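Local coordinates for protein DNA polymerase (Bacillus phage phi29, PDB 2PY5) that replicates viral DNA from a protein primer by strand displacement, with high processivity, and proofreads through a 3'-5' exonuclease activity, at residues 8-14 against 26-32. The protein carries 2 engineered substitutions. Sequence-based numbering, arbitrary orientation.
Sequences MYSCAFE and AYGYMNI. Engineered in segment 8-14: Ala12 (natural residue Asp). With nucleotides of chain A.
Ser10 and Met30 are joined by two backbone hydrogen bonds, Ser10 N to Met30 O and Met30 N to Ser10 O, each 2.8 Å long; the first is the straighter, 157° at the hydrogen against 134°. They belong to an antiparallel beta hairpin at the start of the 3'-5' exonuclease domain, and illustrate how a regular strand pair can carry an active-site residue. The same double bonding recurs at Ala12 with Gly28 and at Glu14 with Ala26, while Ile32 N closes the far end on Met8 O.

Side chains alternate between two faces. On one, Tyr9, Cys11 and Phe13 lie beside Asn31, Tyr29 and Tyr27, and the four aromatic residues among them meet helix 44-54. The Tyr9 and Tyr29 rings are almost perpendicular, with CD2 of Tyr9 3.7 Å from CD1 of Tyr29; Trp50 stacks on Tyr29 and meets Tyr9 edge-to-face. Farther along, Tyr27 CB sits in plane at the edge of the Phe13 ring, 3.8 Å from CD2. A chi1 of 73° sets Tyr27 CG between the backbone N and the carbonyl carbon, and the ring leads away from segment 8-14, its hydroxyl bonded to Glu46.

On the other face Ser10, the engineered Ala12 (natural Asp) and Ala26 pack against helix 160-182. Glu14, on the same face and essential for exonucleolysis, rests its CB 4.0 Å from Ala26 CB. The bend at chi2 (-65°) then turns the carboxylate away from strand 26-31 toward the bound single-stranded DNA, where Glu14 OE1 accepts a 2.7 Å hydrogen bond from O3' of DT7 of chain A.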
loop_
_atom_site.group_PDB
_atom_site.type_symbol
_atom_site.label_atom_id
_atom_site.label_comp_id
_atom_site.label_asym_id
_atom_site.label_seq_id
_atom_site.Cartn_x
_atom_site.Cartn_y
_atom_site.Cartn_z
ATOM N N MET F 8 21.347 -15.870 -0.080
ATOM C CA MET F 8 20.428 -14.807 -0.475
ATOM C C MET F 8 21.212 -13.622 -1.000
ATOM O O MET F 8 22.199 -13.192 -0.380
ATOM C CB MET F 8 19.577 -14.335 0.703
ATOM C CG MET F 8 18.894 -15.444 1.472
ATOM S SD MET F 8 18.152 -14.872 3.022
ATOM C CE MET F 8 19.573 -14.272 3.932
ATOM N N TYR F 9 20.736 -13.071 -2.108
ATOM C CA TYR F 9 21.406 -11.944 -2.751
ATOM C C TYR F 9 20.453 -10.820 -3.011
ATOM O O TYR F 9 19.324 -11.052 -3.417
ATOM C CB TYR F 9 22.017 -12.373 -4.090
ATOM C CG TYR F 9 23.176 -13.336 -3.944
ATOM C CD1 TYR F 9 22.957 -14.700 -3.793
ATOM C CD2 TYR F 9 24.480 -12.874 -3.936
ATOM C CE1 TYR F 9 24.011 -15.582 -3.666
ATOM C CE2 TYR F 9 25.534 -13.732 -3.787
ATOM C CZ TYR F 9 25.310 -15.094 -3.650
ATOM O OH TYR F 9 26.383 -15.957 -3.502
ATOM N N SER F 10 20.956 -9.606 -2.826
ATOM C CA SER F 10 20.334 -8.370 -3.274
ATOM C C SER F 10 20.871 -7.982 -4.647
ATOM O O SER F 10 22.083 -7.870 -4.823
ATOM C CB SER F 10 20.685 -7.255 -2.289
ATOM O OG SER F 10 20.158 -6.028 -2.722
ATOM N N CYS F 11 19.958 -7.758 -5.594
ATOM C CA CYS F 11 20.316 -7.526 -7.005
ATOM C C CYS F 11 19.696 -6.267 -7.583
ATOM O O CYS F 11 18.692 -5.785 -7.108
ATOM C CB CYS F 11 19.831 -8.716 -7.823
ATOM S SG CYS F 11 20.520 -10.312 -7.330
ATOM N N ALA F 12 20.305 -5.737 -8.641
ATOM C CA ALA F 12 19.733 -4.603 -9.366
ATOM C C ALA F 12 20.224 -4.602 -10.800
ATOM O O ALA F 12 21.301 -5.129 -11.100
ATOM C CB ALA F 12 20.123 -3.296 -8.712
ATOM N N PHE F 13 19.410 -4.012 -11.677
ATOM C CA PHE F 13 19.820 -3.705 -13.048
ATOM C C PHE F 13 19.748 -2.207 -13.305
ATOM O O PHE F 13 18.886 -1.504 -12.757
ATOM C CB PHE F 13 18.862 -4.320 -14.060
ATOM C CG PHE F 13 18.826 -5.837 -14.100
ATOM C CD1 PHE F 13 17.653 -6.465 -14.452
ATOM C CD2 PHE F 13 19.946 -6.617 -13.843
ATOM C CE1 PHE F 13 17.574 -7.828 -14.566
ATOM C CE2 PHE F 13 19.879 -7.983 -13.935
ATOM C CZ PHE F 13 18.677 -8.598 -14.292
ATOM N N GLU F 14 20.645 -1.714 -14.159
ATOM C CA GLU F 14 20.459 -0.422 -14.819
ATOM C C GLU F 14 20.171 -0.737 -16.274
ATOM O O GLU F 14 20.771 -1.648 -16.857
ATOM C CB GLU F 14 21.672 0.491 -14.684
ATOM C CG GLU F 14 22.149 0.721 -13.258
ATOM C CD GLU F 14 21.148 1.463 -12.367
ATOM O OE1 GLU F 14 20.199 2.107 -12.869
ATOM O OE2 GLU F 14 21.338 1.408 -11.133
ATOM N N ALA F 26 23.863 -2.603 -16.947
ATOM C CA ALA F 26 24.599 -2.976 -15.741
ATOM C C ALA F 26 23.768 -3.882 -14.854
ATOM O O ALA F 26 22.552 -3.761 -14.811
ATOM C CB ALA F 26 25.028 -1.740 -14.951
ATOM N N TYR F 27 24.441 -4.817 -14.179
ATOM C CA TYR F 27 23.835 -5.593 -13.105
ATOM C C TYR F 27 24.723 -5.506 -11.876
ATOM O O TYR F 27 25.929 -5.256 -11.975
ATOM C CB TYR F 27 23.670 -7.065 -13.497
ATOM C CG TYR F 27 24.973 -7.864 -13.539
ATOM C CD1 TYR F 27 25.550 -8.382 -12.371
ATOM C CD2 TYR F 27 25.640 -8.091 -14.741
ATOM C CE1 TYR F 27 26.748 -9.116 -12.414
ATOM C CE2 TYR F 27 26.820 -8.828 -14.782
ATOM C CZ TYR F 27 27.371 -9.332 -13.604
ATOM O OH TYR F 27 28.556 -10.053 -13.633
ATOM N N GLY F 28 24.121 -5.759 -10.719
ATOM C CA GLY F 28 24.867 -5.932 -9.487
ATOM C C GLY F 28 24.181 -7.006 -8.680
ATOM O O GLY F 28 22.947 -7.107 -8.689
ATOM N N TYR F 29 24.982 -7.821 -7.999
ATOM C CA TYR F 29 24.491 -8.696 -6.925
ATOM C C TYR F 29 25.369 -8.603 -5.700
ATOM O O TYR F 29 26.547 -8.361 -5.809
ATOM C CB TYR F 29 24.334 -10.159 -7.381
ATOM C CG TYR F 29 25.605 -10.910 -7.724
ATOM C CD1 TYR F 29 26.469 -11.380 -6.715
ATOM C CD2 TYR F 29 25.928 -11.188 -9.043
ATOM C CE1 TYR F 29 27.628 -12.083 -7.023
ATOM C CE2 TYR F 29 27.085 -11.894 -9.359
ATOM C CZ TYR F 29 27.926 -12.348 -8.335
ATOM O OH TYR F 29 29.082 -13.043 -8.627
ATOM N N MET F 30 24.763 -8.784 -4.525
ATOM C CA MET F 30 25.479 -8.704 -3.255
ATOM C C MET F 30 24.847 -9.696 -2.277
ATOM O O MET F 30 23.644 -9.684 -2.080
ATOM C CB MET F 30 25.420 -7.281 -2.680
ATOM C CG MET F 30 26.094 -7.148 -1.322
ATOM S SD MET F 30 26.233 -5.462 -0.705
ATOM C CE MET F 30 27.602 -4.849 -1.667
ATOM N N ASN F 31 25.696 -10.535 -1.663
ATOM C CA ASN F 31 25.280 -11.532 -0.669
ATOM C C ASN F 31 24.758 -10.777 0.563
ATOM O O ASN F 31 25.480 -9.997 1.167
ATOM C CB ASN F 31 26.498 -12.399 -0.356
ATOM C CG ASN F 31 26.201 -13.594 0.535
ATOM O OD1 ASN F 31 26.900 -14.616 0.460
ATOM N ND2 ASN F 31 25.228 -13.476 1.384
ATOM N N ILE F 32 23.487 -11.001 0.880
ATOM C CA ILE F 32 22.787 -10.304 1.967
ATOM C C ILE F 32 23.415 -10.592 3.326
ATOM O O ILE F 32 23.398 -9.738 4.228
ATOM C CB ILE F 32 21.284 -10.694 1.945
ATOM C CG1 ILE F 32 20.612 -10.057 0.732
ATOM C CG2 ILE F 32 20.541 -10.268 3.222
ATOM C CD1 ILE F 32 19.191 -10.569 0.459
ATOM P P DT A 7 16.183 2.412 -10.463
ATOM O OP1 DT A 7 17.474 1.913 -9.961
ATOM O OP2 DT A 7 15.691 3.739 -10.044
ATOM O "O5'" DT A 7 16.180 2.452 -12.060
ATOM C "C5'" DT A 7 16.481 1.299 -12.830
ATOM C "C4'" DT A 7 16.419 1.684 -14.297
ATOM O "O4'" DT A 7 15.103 2.186 -14.601
ATOM C "C3'" DT A 7 17.363 2.805 -14.738
ATOM O "O3'" DT A 7 18.674 2.328 -15.068
ATOM C "C2'" DT A 7 16.646 3.303 -15.984
ATOM C "C1'" DT A 7 15.179 3.168 -15.619
ATOM N N1 DT A 7 14.543 4.444 -15.128
ATOM C C2 DT A 7 14.054 5.309 -16.075
ATOM O O2 DT A 7 14.120 5.097 -17.272
ATOM N N3 DT A 7 13.477 6.444 -15.576
ATOM C C4 DT A 7 13.339 6.791 -14.248
ATOM O O4 DT A 7 12.798 7.850 -13.912
ATOM C C5 DT A 7 13.872 5.843 -13.301
ATOM C C7 DT A 7 13.771 6.120 -11.831
ATOM C C6 DT A 7 14.443 4.720 -13.770
#